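Local coordinates for autoinducer 2-binding protein LsrB (Clostridium saccharobutylicum DSM 13864, PDB 6DSP) that binds the quorum-sensing signal autoinducer-2, as its tetrahydroxytetrahydrofuran form, in a pocket of a periplasmic-binding-protein fold, at residues Val22-Ile27 with Trp50-Asp55; Gln77-Ile82 with Ala102-Thr107; Ile220-Ser225 with Val245-Phe250; Gly249-Asn254 with Thr266-Trp271. One frame throughout, in Å; residues are numbered along the deposited sequence.

Interaction 1 (Val22-Ile27 with Trp50-Asp55); sequences VTVTFI and WGFKVD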
loop_
_atom_site.group_PDB
_atom_site.type_symbol
_atom_site.label_atom_id
_atom_site.label_comp_id
_atom_site.label_asym_id
_atom_site.label_seq_id
_atom_site.Cartn_x
_atom_site.Cartn_y
_atom_site.Cartn_z
ATOM N N VAL A 22 -26.720 -4.058 -6.015
ATOM C CA VAL A 22 -25.695 -4.226 -4.977
ATOM C C VAL A 22 -24.916 -2.945 -4.799
ATOM O O VAL A 22 -24.561 -2.290 -5.785
ATOM C CB VAL A 22 -24.737 -5.386 -5.332
ATOM C CG1 VAL A 22 -23.622 -5.498 -4.335
ATOM C CG2 VAL A 22 -25.508 -6.686 -5.416
ATOM N N THR A 23 -24.656 -2.588 -3.541
ATOM C CA THR A 23 -23.760 -1.492 -3.208
ATOM C C THR A 23 -22.585 -2.050 -2.419
ATOM O O THR A 23 -22.769 -2.778 -1.433
ATOM C CB THR A 23 -24.469 -0.407 -2.386
ATOM O OG1 THR A 23 -25.508 0.208 -3.168
ATOM C CG2 THR A 23 -23.473 0.662 -1.944
ATOM N N VAL A 24 -21.381 -1.698 -2.871
ATOM C CA VAL A 24 -20.139 -1.959 -2.143
ATOM C C VAL A 24 -19.637 -0.644 -1.569
ATOM O O VAL A 24 -19.474 0.333 -2.307
ATOM C CB VAL A 24 -19.068 -2.561 -3.071
ATOM C CG1 VAL A 24 -17.785 -2.808 -2.283
ATOM C CG2 VAL A 24 -19.574 -3.840 -3.735
ATOM N N THR A 25 -19.375 -0.617 -0.257
ATOM C CA THR A 25 -18.761 0.547 0.385
ATOM C C THR A 25 -17.247 0.358 0.329
ATOM O O THR A 25 -16.717 -0.644 0.836
ATOM C CB THR A 25 -19.235 0.705 1.831
ATOM O OG1 THR A 25 -20.670 0.767 1.860
ATOM C CG2 THR A 25 -18.650 1.955 2.455
ATOM N N PHE A 26 -16.573 1.267 -0.358
ATOM C CA PHE A 26 -15.137 1.175 -0.606
ATOM C C PHE A 26 -14.461 2.141 0.355
ATOM O O PHE A 26 -14.666 3.363 0.261
ATOM C CB PHE A 26 -14.867 1.533 -2.072
ATOM C CG PHE A 26 -13.419 1.409 -2.509
ATOM C CD1 PHE A 26 -12.691 0.252 -2.251
ATOM C CD2 PHE A 26 -12.816 2.400 -3.264
ATOM C CE1 PHE A 26 -11.388 0.106 -2.759
ATOM C CE2 PHE A 26 -11.517 2.257 -3.738
ATOM C CZ PHE A 26 -10.795 1.119 -3.461
ATOM N N ILE A 27 -13.670 1.602 1.272
ATOM C CA ILE A 27 -13.121 2.378 2.382
ATOM C C ILE A 27 -11.601 2.448 2.249
ATOM O O ILE A 27 -10.925 1.407 2.274
ATOM C CB ILE A 27 -13.509 1.794 3.752
ATOM C CG1 ILE A 27 -15.037 1.654 3.860
ATOM C CG2 ILE A 27 -12.920 2.675 4.872
ATOM C CD1 ILE A 27 -15.518 0.973 5.132
ATOM N N TRP A 50 -19.659 -2.657 -14.795
ATOM C CA TRP A 50 -20.137 -3.918 -14.249
ATOM C C TRP A 50 -21.577 -3.847 -13.768
ATOM O O TRP A 50 -22.197 -4.896 -13.589
ATOM C CB TRP A 50 -19.250 -4.338 -13.087
ATOM C CG TRP A 50 -17.856 -4.756 -13.491
ATOM C CD1 TRP A 50 -17.491 -5.419 -14.625
ATOM C CD2 TRP A 50 -16.649 -4.561 -12.727
ATOM N NE1 TRP A 50 -16.122 -5.632 -14.620
ATOM C CE2 TRP A 50 -15.591 -5.130 -13.460
ATOM C CE3 TRP A 50 -16.369 -3.959 -11.496
ATOM C CZ2 TRP A 50 -14.259 -5.105 -13.010
ATOM C CZ3 TRP A 50 -15.048 -3.955 -11.030
ATOM C CH2 TRP A 50 -14.009 -4.523 -11.793
ATOM N N GLY A 51 -22.118 -2.651 -13.549
ATOM C CA GLY A 51 -23.508 -2.523 -13.157
ATOM C C GLY A 51 -23.803 -2.582 -11.676
ATOM O O GLY A 51 -24.887 -3.038 -11.291
ATOM N N PHE A 52 -22.888 -2.129 -10.822
ATOM C CA PHE A 52 -23.190 -2.007 -9.403
ATOM C C PHE A 52 -22.582 -0.710 -8.896
ATOM O O PHE A 52 -21.772 -0.078 -9.570
ATOM C CB PHE A 52 -22.722 -3.239 -8.607
ATOM C CG PHE A 52 -21.230 -3.422 -8.560
ATOM C CD1 PHE A 52 -20.576 -4.212 -9.503
ATOM C CD2 PHE A 52 -20.474 -2.829 -7.547
ATOM C CE1 PHE A 52 -19.187 -4.396 -9.452
ATOM C CE2 PHE A 52 -19.089 -3.019 -7.470
ATOM C CZ PHE A 52 -18.435 -3.809 -8.427
ATOM N N LYS A 53 -22.999 -0.313 -7.706
ATOM C CA LYS A 53 -22.581 0.942 -7.107
ATOM C C LYS A 53 -21.416 0.729 -6.148
ATOM O O LYS A 53 -21.427 -0.189 -5.322
ATOM C CB LYS A 53 -23.733 1.553 -6.310
ATOM C CG LYS A 53 -23.407 2.900 -5.728
ATOM C CD LYS A 53 -23.095 3.875 -6.849
ATOM C CE LYS A 53 -22.571 5.214 -6.335
ATOM N NZ LYS A 53 -22.458 6.168 -7.470
ATOM N N VAL A 54 -20.433 1.618 -6.227
ATOM C CA VAL A 54 -19.369 1.706 -5.240
ATOM C C VAL A 54 -19.519 3.035 -4.523
ATOM O O VAL A 54 -19.429 4.098 -5.148
ATOM C CB VAL A 54 -17.990 1.599 -5.899
ATOM C CG1 VAL A 54 -16.893 1.904 -4.857
ATOM C CG2 VAL A 54 -17.813 0.204 -6.481
ATOM N N ASP A 55 -19.784 2.972 -3.219
ATOM C CA ASP A 55 -19.892 4.146 -2.369
ATOM C C ASP A 55 -18.552 4.360 -1.665
ATOM O O ASP A 55 -18.217 3.635 -0.730
ATOM C CB ASP A 55 -21.039 3.960 -1.374
ATOM C CG ASP A 55 -21.209 5.148 -0.429
ATOM O OD1 ASP A 55 -20.598 6.209 -0.651
ATOM O OD2 ASP A 55 -21.977 5.005 0.535
HETATM O O HOH W 1 -22.117 2.973 2.242
#
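V24 and F52 meet on one face of the N-terminal sheet, F52 lying just ahead of strand 53-56, which pairs in parallel with strand 23-27; helix 34-50 joins the two strands in the first beta-alpha-beta unit. F52 CB sits 3.5 Å from the carbonyl O of V22; CG is placed between the backbone N and the carbonyl carbon (chi1 66°), which sends the ring along the same face as V24, and CD2 and then CE2 brush V24 CG2, CE2 at 3.9 Å. Beyond the pair the ring stacks with Y285 of helix 273-288. Further along this face V54 CG1 packs 3.5 Å from F26 CB, branched and aromatic residues filling the layer beneath helices 34-50 and 273-288. The backbones are laced by four bonds, among them V24 N to K53 O (2.9 Å) and D55 N to V24 O (2.8 Å). On the other face, polar residues suit the more open end at K53, T23 and D55, where T23 CG2 lies 4.1 Å from D55 CB. T25, buried under helix 64-76, bonds T79 through OG1, and a water joins that hydroxyl to D55 OD2. One face is thus largely apolar under two helices, the other more polar, and strand 53-56 is outermost in the sheet.

Interaction 2 (Gln77-Ile82 with Ala102-Thr107); sequences QGTNAI and AGVTVT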
loop_
_atom_site.group_PDB
_atom_site.type_symbol
_atom_site.label_atom_id
_atom_site.label_comp_id
_atom_site.label_asym_id
_atom_site.label_seq_id
_atom_site.Cartn_x
_atom_site.Cartn_y
_atom_site.Cartn_z
ATOM N N GLN A 77 -26.691 1.757 7.232
ATOM C CA GLN A 77 -27.382 2.199 6.037
ATOM C C GLN A 77 -27.759 1.058 5.109
ATOM O O GLN A 77 -28.398 1.310 4.081
ATOM C CB GLN A 77 -26.524 3.221 5.307
ATOM C CG GLN A 77 -26.366 4.481 6.104
ATOM C CD GLN A 77 -25.483 5.486 5.408
ATOM O OE1 GLN A 77 -24.801 5.162 4.427
ATOM N NE2 GLN A 77 -25.508 6.726 5.892
ATOM N N GLY A 78 -27.395 -0.183 5.451
ATOM C CA GLY A 78 -27.802 -1.315 4.639
ATOM C C GLY A 78 -26.890 -1.626 3.476
ATOM O O GLY A 78 -27.347 -2.230 2.495
ATOM N N THR A 79 -25.603 -1.259 3.557
ATOM C CA THR A 79 -24.712 -1.621 2.471
ATOM C C THR A 79 -24.672 -3.137 2.345
ATOM O O THR A 79 -24.867 -3.877 3.321
ATOM C CB THR A 79 -23.298 -1.070 2.700
ATOM O OG1 THR A 79 -22.595 -1.151 1.460
ATOM C CG2 THR A 79 -22.512 -1.871 3.777
ATOM N N ASN A 80 -24.414 -3.611 1.135
ATOM C CA ASN A 80 -24.329 -5.053 0.947
ATOM C C ASN A 80 -22.941 -5.608 1.189
ATOM O O ASN A 80 -22.806 -6.805 1.499
ATOM C CB ASN A 80 -24.765 -5.424 -0.476
ATOM C CG ASN A 80 -26.142 -4.884 -0.795
ATOM O OD1 ASN A 80 -26.284 -3.961 -1.587
ATOM N ND2 ASN A 80 -27.155 -5.417 -0.124
ATOM N N ALA A 81 -21.918 -4.783 1.024
ATOM C CA ALA A 81 -20.547 -5.274 1.097
ATOM C C ALA A 81 -19.650 -4.114 1.455
ATOM O O ALA A 81 -19.973 -2.957 1.190
ATOM C CB ALA A 81 -20.103 -5.898 -0.229
ATOM N N ILE A 82 -18.481 -4.449 2.004
ATOM C CA ILE A 82 -17.417 -3.505 2.315
ATOM C C ILE A 82 -16.144 -4.040 1.682
ATOM O O ILE A 82 -15.876 -5.244 1.743
ATOM C CB ILE A 82 -17.239 -3.381 3.838
ATOM C CG1 ILE A 82 -18.428 -2.621 4.458
ATOM C CG2 ILE A 82 -15.907 -2.741 4.196
ATOM C CD1 ILE A 82 -18.492 -2.719 5.979
ATOM N N ALA A 102 -24.405 -8.651 10.494
ATOM C CA ALA A 102 -25.504 -7.916 9.873
ATOM C C ALA A 102 -25.771 -8.360 8.437
ATOM O O ALA A 102 -26.690 -7.820 7.792
ATOM C CB ALA A 102 -25.249 -6.403 9.927
ATOM N N GLY A 103 -25.009 -9.336 7.923
ATOM C CA GLY A 103 -25.216 -9.806 6.570
ATOM C C GLY A 103 -24.340 -9.131 5.533
ATOM O O GLY A 103 -24.533 -9.357 4.326
ATOM N N VAL A 104 -23.394 -8.307 5.955
ATOM C CA VAL A 104 -22.540 -7.574 5.018
ATOM C C VAL A 104 -21.349 -8.440 4.630
ATOM O O VAL A 104 -20.704 -9.031 5.491
ATOM C CB VAL A 104 -22.071 -6.258 5.659
ATOM C CG1 VAL A 104 -21.140 -5.517 4.759
ATOM C CG2 VAL A 104 -23.308 -5.390 5.983
ATOM N N THR A 105 -21.081 -8.522 3.333
ATOM C CA THR A 105 -19.897 -9.233 2.834
ATOM C C THR A 105 -18.671 -8.354 3.057
ATOM O O THR A 105 -18.671 -7.177 2.683
ATOM C CB THR A 105 -20.057 -9.485 1.335
ATOM O OG1 THR A 105 -21.141 -10.397 1.143
ATOM C CG2 THR A 105 -18.760 -10.036 0.726
ATOM N N VAL A 106 -17.663 -8.885 3.732
ATOM C CA VAL A 106 -16.458 -8.130 4.072
ATOM C C VAL A 106 -15.286 -8.611 3.219
ATOM O O VAL A 106 -14.949 -9.806 3.232
ATOM C CB VAL A 106 -16.121 -8.233 5.571
ATOM C CG1 VAL A 106 -14.833 -7.493 5.886
ATOM C CG2 VAL A 106 -17.302 -7.705 6.439
ATOM N N THR A 107 -14.671 -7.685 2.491
ATOM C CA THR A 107 -13.430 -7.954 1.769
ATOM C C THR A 107 -12.424 -6.865 2.114
ATOM O O THR A 107 -12.783 -5.793 2.627
ATOM C CB THR A 107 -13.618 -7.972 0.230
ATOM O OG1 THR A 107 -14.044 -6.684 -0.231
ATOM C CG2 THR A 107 -14.611 -9.065 -0.222
HETATM O O HOH W 2 -23.688 -9.668 1.658
#
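The beta-alpha-beta unit of strand 81-84, helix 89-101 and strand 105-109 brings V104 against T79 and I82, and T105 beside A81, at the start of two parallel strands. V104 meets T79 through both of its branches and I82 through one. Its CG1, anti to the backbone N (chi1 177°), lies 4.0 Å from I82 CG1 and also meets T79 CG2, while the other branch, CG2, rests 3.4 Å from the carbonyl O of T79. A branched valine thus fills the corner between the incoming loop and the isoleucine. Where A81 faces T105, the small methyl CB comes 3.9 Å from T105 CB, leaving this face low enough for helix 273-288, whose A284 touches A81. Such right-handed crossovers repeat through the periplasmic binding protein fold, and here each strand is reached from a helix that ends in a Schellman motif, with G78 and G103 taking the positive phi that the turn requires. Bonding between the strands runs from T105 N to N80 O (3.0 Å), then from I82 N to T105 O. I82 O is gripped twice by T107, by its N at 2.8 Å and by its OG1 at 3.1 Å; OG1 sits between the backbone N and the carbonyl carbon (chi1 63°), near enough to the N-H to share its acceptor. At the mouth of the strands one water donates to N80 O and G103 O and accepts from T105 OG1.

Interaction 3 (Ile220-Ser225 with Val245-Phe250); sequences IICNDS and VTITGF. With PAV ((2R,4S)-2-methyl-2,3,3,4-tetrahydroxytetrahydrofuran), chain C.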
loop_
_atom_site.group_PDB
_atom_site.type_symbol
_atom_site.label_atom_id
_atom_site.label_comp_id
_atom_site.label_asym_id
_atom_site.label_seq_id
_atom_site.Cartn_x
_atom_site.Cartn_y
_atom_site.Cartn_z
ATOM N N ILE A 220 16.770 6.620 2.078
ATOM C CA ILE A 220 15.555 6.647 2.910
ATOM C C ILE A 220 14.484 5.892 2.150
ATOM O O ILE A 220 14.119 6.297 1.040
ATOM C CB ILE A 220 15.087 8.084 3.223
ATOM C CG1 ILE A 220 16.251 8.934 3.774
ATOM C CG2 ILE A 220 13.891 8.015 4.237
ATOM C CD1 ILE A 220 15.902 10.401 3.938
ATOM N N ILE A 221 14.020 4.777 2.725
ATOM C CA ILE A 221 13.022 3.928 2.070
ATOM C C ILE A 221 11.660 4.368 2.592
ATOM O O ILE A 221 11.347 4.157 3.765
ATOM C CB ILE A 221 13.255 2.430 2.360
ATOM C CG1 ILE A 221 14.690 1.999 1.940
ATOM C CG2 ILE A 221 12.207 1.608 1.629
ATOM C CD1 ILE A 221 15.022 0.575 2.402
ATOM N N CYS A 222 10.852 4.943 1.709
ATOM C CA CYS A 222 9.573 5.561 2.088
ATOM C C CYS A 222 8.424 4.711 1.548
ATOM O O CYS A 222 7.797 5.076 0.543
ATOM C CB CYS A 222 9.511 6.973 1.509
ATOM S SG CYS A 222 10.819 8.020 2.194
ATOM N N ASN A 223 8.141 3.580 2.224
ATOM C CA ASN A 223 7.120 2.631 1.784
ATOM C C ASN A 223 5.704 3.053 2.176
ATOM O O ASN A 223 4.962 2.292 2.800
ATOM C CB ASN A 223 7.428 1.222 2.307
ATOM C CG ASN A 223 7.726 1.194 3.818
ATOM O OD1 ASN A 223 8.493 2.023 4.333
ATOM N ND2 ASN A 223 7.174 0.209 4.505
ATOM N N ASP A 224 5.337 4.281 1.797
ATOM C CA ASP A 224 4.037 4.861 2.104
ATOM C C ASP A 224 3.823 6.048 1.170
ATOM O O ASP A 224 4.738 6.844 0.940
ATOM C CB ASP A 224 3.979 5.305 3.559
ATOM C CG ASP A 224 2.728 6.131 3.841
ATOM O OD1 ASP A 224 1.634 5.519 3.901
ATOM O OD2 ASP A 224 2.839 7.377 3.940
ATOM N N SER A 225 2.593 6.177 0.659
ATOM C CA SER A 225 2.245 7.162 -0.356
ATOM C C SER A 225 2.252 8.610 0.149
ATOM O O SER A 225 2.177 9.528 -0.677
ATOM C CB SER A 225 0.910 6.851 -1.009
ATOM O OG SER A 225 -0.136 7.027 -0.092
ATOM N N VAL A 245 21.365 12.406 -1.864
ATOM C CA VAL A 245 20.736 11.394 -1.025
ATOM C C VAL A 245 19.772 10.610 -1.897
ATOM O O VAL A 245 19.193 11.154 -2.850
ATOM C CB VAL A 245 20.008 12.047 0.171
ATOM C CG1 VAL A 245 18.851 12.963 -0.310
ATOM C CG2 VAL A 245 19.489 10.983 1.129
ATOM N N THR A 246 19.614 9.322 -1.592
ATOM C CA THR A 246 18.713 8.492 -2.370
ATOM C C THR A 246 17.422 8.268 -1.601
ATOM O O THR A 246 17.435 7.741 -0.492
ATOM C CB THR A 246 19.344 7.151 -2.739
ATOM O OG1 THR A 246 20.500 7.394 -3.581
ATOM C CG2 THR A 246 18.339 6.245 -3.448
ATOM N N ILE A 247 16.307 8.672 -2.206
ATOM C CA ILE A 247 14.971 8.496 -1.654
ATOM C C ILE A 247 14.207 7.614 -2.623
ATOM O O ILE A 247 14.210 7.876 -3.829
ATOM C CB ILE A 247 14.278 9.859 -1.497
ATOM C CG1 ILE A 247 14.997 10.701 -0.435
ATOM C CG2 ILE A 247 12.785 9.659 -1.137
ATOM C CD1 ILE A 247 14.744 12.186 -0.557
ATOM N N THR A 248 13.554 6.578 -2.101
ATOM C CA THR A 248 12.673 5.781 -2.943
ATOM C C THR A 248 11.502 5.344 -2.089
ATOM O O THR A 248 11.444 5.661 -0.898
ATOM C CB THR A 248 13.405 4.590 -3.587
ATOM O OG1 THR A 248 12.598 4.059 -4.643
ATOM C CG2 THR A 248 13.752 3.509 -2.568
ATOM N N GLY A 249 10.552 4.637 -2.693
ATOM C CA GLY A 249 9.359 4.271 -1.959
ATOM C C GLY A 249 8.225 3.986 -2.911
ATOM O O GLY A 249 8.442 3.710 -4.090
ATOM N N PHE A 250 7.009 4.031 -2.360
ATOM C CA PHE A 250 5.801 3.750 -3.126
ATOM C C PHE A 250 4.884 4.973 -3.155
ATOM O O PHE A 250 4.516 5.500 -2.087
ATOM C CB PHE A 250 5.018 2.598 -2.490
ATOM C CG PHE A 250 5.679 1.233 -2.612
ATOM C CD1 PHE A 250 6.451 0.863 -3.746
ATOM C CD2 PHE A 250 5.474 0.291 -1.609
ATOM C CE1 PHE A 250 6.996 -0.419 -3.834
ATOM C CE2 PHE A 250 6.008 -0.997 -1.700
ATOM C CZ PHE A 250 6.773 -1.348 -2.817
HETATM O O2 PAV C . 2.517 2.270 0.203
HETATM C C2 PAV C . 1.111 2.558 0.050
HETATM C C1 PAV C . 0.754 3.038 -1.375
HETATM O O5 PAV C . 0.909 3.823 0.892
HETATM C C5 PAV C . -0.403 3.851 1.255
HETATM C C4 PAV C . -1.028 2.500 0.863
HETATM O O4 PAV C . -1.839 1.998 1.921
HETATM C C3 PAV C . 0.218 1.660 0.560
HETATM O O3 PAV C . -0.076 0.670 -0.387
HETATM O O13 PAV C . 0.726 1.099 1.750
#
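S225 and F250 meet through backbone, S225 CA lying 3.3 Å from F250 O, and both touch the bound signal molecule. The S225 N-H donates to the ring oxygen O5 of the ligand at 2.9 Å (150° at the hydrogen), while F250 brings CB to 3.7 Å from ligand O2, which lies at the edge of its ring, near the ring plane. The small S225 side chain packs on the ligand, OG 3.5 Å from ligand C5, while OG bonds N33. D224 also reaches the ligand, OD1 3.5 Å from ligand O5; it is fixed by OD1 accepting from Q168, itself a ligand donor, and by OD2 capping T226 N and A227 N at the start of helix 227-237. These residues gather at the carboxyl ends of parallel strands 219-222 and 246-249, joined through that helix as a beta-alpha-beta unit, where binding loops of this fold cluster. N223 centres an inverse gamma turn that carries the chain off its strand. Further back, F250 N bonds C222 O and C222 N bonds T248 O at 2.8 Å. Lacking a side chain, G249 brings its CA to 3.1 Å from C222 O, at backbone angles that suit glycine. Deeper, I247 CG2 packs 4.2 Å from C222 SG beneath helix 227-237.

Interaction 4 (Gly249-Asn254 with Thr266-Trp271); sequences GFASPN and TRWGLW. With PAV ((2R,4S)-2-methyl-2,3,3,4-tetrahydroxytetrahydrofuran), chain C.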
loop_
_atom_site.group_PDB
_atom_site.type_symbol
_atom_site.label_atom_id
_atom_site.label_comp_id
_atom_site.label_asym_id
_atom_site.label_seq_id
_atom_site.Cartn_x
_atom_site.Cartn_y
_atom_site.Cartn_z
ATOM N N GLY A 249 10.552 4.637 -2.693
ATOM C CA GLY A 249 9.359 4.271 -1.959
ATOM C C GLY A 249 8.225 3.986 -2.911
ATOM O O GLY A 249 8.442 3.710 -4.090
ATOM N N PHE A 250 7.009 4.031 -2.360
ATOM C CA PHE A 250 5.801 3.750 -3.126
ATOM C C PHE A 250 4.884 4.973 -3.155
ATOM O O PHE A 250 4.516 5.500 -2.087
ATOM C CB PHE A 250 5.018 2.598 -2.490
ATOM C CG PHE A 250 5.679 1.233 -2.612
ATOM C CD1 PHE A 250 6.451 0.863 -3.746
ATOM C CD2 PHE A 250 5.474 0.291 -1.609
ATOM C CE1 PHE A 250 6.996 -0.419 -3.834
ATOM C CE2 PHE A 250 6.008 -0.997 -1.700
ATOM C CZ PHE A 250 6.773 -1.348 -2.817
ATOM N N ALA A 251 4.435 5.358 -4.356
ATOM C CA ALA A 251 3.413 6.394 -4.492
ATOM C C ALA A 251 2.910 6.367 -5.921
ATOM O O ALA A 251 3.627 5.954 -6.836
ATOM C CB ALA A 251 3.953 7.792 -4.147
ATOM N N SER A 252 1.666 6.813 -6.112
ATOM C CA SER A 252 1.140 6.913 -7.462
ATOM C C SER A 252 1.949 7.950 -8.250
ATOM O O SER A 252 2.424 8.949 -7.698
ATOM C CB SER A 252 -0.372 7.178 -7.462
ATOM O OG SER A 252 -0.732 8.247 -6.591
ATOM N N PRO A 253 2.140 7.726 -9.549
ATOM C CA PRO A 253 3.158 8.503 -10.276
ATOM C C PRO A 253 2.847 9.978 -10.437
ATOM O O PRO A 253 3.782 10.790 -10.386
ATOM C CB PRO A 253 3.262 7.767 -11.618
ATOM C CG PRO A 253 1.929 7.029 -11.748
ATOM C CD PRO A 253 1.578 6.620 -10.348
ATOM N N ASN A 254 1.578 10.363 -10.643
ATOM C CA ASN A 254 1.321 11.791 -10.815
ATOM C C ASN A 254 1.813 12.593 -9.611
ATOM O O ASN A 254 2.276 13.729 -9.778
ATOM C CB ASN A 254 -0.165 12.078 -11.051
ATOM C CG ASN A 254 -0.638 11.704 -12.449
ATOM O OD1 ASN A 254 0.124 11.223 -13.285
ATOM N ND2 ASN A 254 -1.931 11.918 -12.704
ATOM N N THR A 266 15.254 9.704 -8.276
ATOM C CA THR A 266 15.392 9.041 -9.555
ATOM C C THR A 266 14.294 8.028 -9.815
ATOM O O THR A 266 13.892 7.851 -10.969
ATOM C CB THR A 266 16.751 8.291 -9.573
ATOM O OG1 THR A 266 17.805 9.228 -9.301
ATOM C CG2 THR A 266 16.989 7.619 -10.912
ATOM N N ARG A 267 13.805 7.335 -8.783
ATOM C CA ARG A 267 13.096 6.088 -9.017
ATOM C C ARG A 267 12.201 5.800 -7.822
ATOM O O ARG A 267 12.620 5.972 -6.677
ATOM C CB ARG A 267 14.134 4.961 -9.185
ATOM C CG ARG A 267 13.556 3.564 -9.319
ATOM C CD ARG A 267 14.700 2.550 -9.510
ATOM N NE ARG A 267 15.306 2.595 -10.835
ATOM C CZ ARG A 267 16.453 3.218 -11.135
ATOM N NH1 ARG A 267 17.121 3.893 -10.195
ATOM N NH2 ARG A 267 16.923 3.163 -12.380
ATOM N N TRP A 268 10.986 5.330 -8.101
ATOM C CA TRP A 268 10.061 4.871 -7.060
ATOM C C TRP A 268 9.137 3.879 -7.738
ATOM O O TRP A 268 9.244 3.654 -8.941
ATOM C CB TRP A 268 9.299 6.062 -6.431
ATOM C CG TRP A 268 8.234 6.641 -7.319
ATOM C CD1 TRP A 268 6.895 6.453 -7.189
ATOM C CD2 TRP A 268 8.419 7.523 -8.435
ATOM N NE1 TRP A 268 6.231 7.129 -8.169
ATOM C CE2 TRP A 268 7.138 7.781 -8.969
ATOM C CE3 TRP A 268 9.551 8.082 -9.066
ATOM C CZ2 TRP A 268 6.944 8.583 -10.096
ATOM C CZ3 TRP A 268 9.350 8.891 -10.191
ATOM C CH2 TRP A 268 8.058 9.129 -10.689
ATOM N N GLY A 269 8.225 3.273 -6.972
ATOM C CA GLY A 269 7.362 2.261 -7.540
ATOM C C GLY A 269 5.915 2.347 -7.099
ATOM O O GLY A 269 5.553 3.078 -6.166
ATOM N N LEU A 270 5.100 1.543 -7.769
ATOM C CA LEU A 270 3.727 1.281 -7.337
ATOM C C LEU A 270 3.228 0.101 -8.157
ATOM O O LEU A 270 3.966 -0.880 -8.344
ATOM C CB LEU A 270 2.812 2.515 -7.442
ATOM C CG LEU A 270 1.606 2.416 -6.477
ATOM C CD1 LEU A 270 1.965 2.727 -5.024
ATOM C CD2 LEU A 270 0.466 3.312 -6.973
ATOM N N TRP A 271 1.981 0.169 -8.601
ATOM C CA TRP A 271 1.231 -0.906 -9.244
ATOM C C TRP A 271 -0.076 -0.230 -9.654
ATOM O O TRP A 271 -0.301 0.946 -9.336
ATOM C CB TRP A 271 0.989 -2.084 -8.260
ATOM C CG TRP A 271 0.414 -1.633 -6.941
ATOM C CD1 TRP A 271 -0.910 -1.385 -6.672
ATOM C CD2 TRP A 271 1.133 -1.299 -5.744
ATOM N NE1 TRP A 271 -1.061 -0.916 -5.388
ATOM C CE2 TRP A 271 0.177 -0.853 -4.787
ATOM C CE3 TRP A 271 2.479 -1.367 -5.368
ATOM C CZ2 TRP A 271 0.544 -0.470 -3.493
ATOM C CZ3 TRP A 271 2.837 -0.978 -4.081
ATOM C CH2 TRP A 271 1.867 -0.528 -3.161
HETATM O O2 PAV C . 2.517 2.270 0.203
HETATM C C2 PAV C . 1.111 2.558 0.050
HETATM C C1 PAV C . 0.754 3.038 -1.375
HETATM O O5 PAV C . 0.909 3.823 0.892
HETATM C C5 PAV C . -0.403 3.851 1.255
HETATM C C4 PAV C . -1.028 2.500 0.863
HETATM O O4 PAV C . -1.839 1.998 1.921
HETATM C C3 PAV C . 0.218 1.660 0.560
HETATM O O3 PAV C . -0.076 0.670 -0.387
HETATM O O13 PAV C . 0.726 1.099 1.750
#
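W271 turns the edge of its six-membered ring to the face of F250, a T-shaped pair with planes 75° apart and centroids 5.1 Å apart. W271 CZ3 stands over the centre of the phenyl ring, 3.8 Å from F250 CD2. This is the close-fitted end, where flat rings and a branched leucine interlock. L270 CG is anti to its backbone N (chi1 -156°), a turn that brings CD1 to 4.0 Å from F250 CB and lets CD2 meet S252 CA. The tryptophan also presents its edge to the ligand, CZ2 lying 3.4 Å from ligand O3, while L270 CD1 faces the ligand methyl C1, an apolar match. Two backbone bonds set the chains side by side: G269 N bonds G249 O at 2.9 Å, and A251 N bonds G269 O. With no side chain, G269 lets the F250 ring lie against its backbone, F250 CD1 3.4 Å from G269 O. W268 is just as buried, with no solvent side, and its CB lies 3.4 Å from G249 O; what is looser there is one bond, W268 NE1 giving A251 O only a weak one, with 124° at the hydrogen, although the carbonyl O lies in the indole plane. At the same ring's edge P253 CA lies 3.8 Å from W268 CZ2. Aromatic residues lining the ligand are common in sugar-binding periplasmic proteins, and F250, L270 and W271 line part of the autoinducer-2 pocket.

Interactions 1 and 2 lie in the N-terminal sheet, their centres 10 Å apart, as successive beta-alpha-beta units whose strands 23-27 and 81-84 are neighbours. Interactions 3 and 4 come later in the chain and share G249 and F250, with centres 9 Å apart; strand 246-249, an outermost strand of the four-stranded parallel sheet, runs into the loop that meets strand 268-270. Interactions 1 and 3 sit on opposite sides of the chain's centre, about 33 Å between centres. This matches the two-lobed periplasmic binding protein fold, in which the ligand, touched by interactions 3 and 4, is held between the lobes.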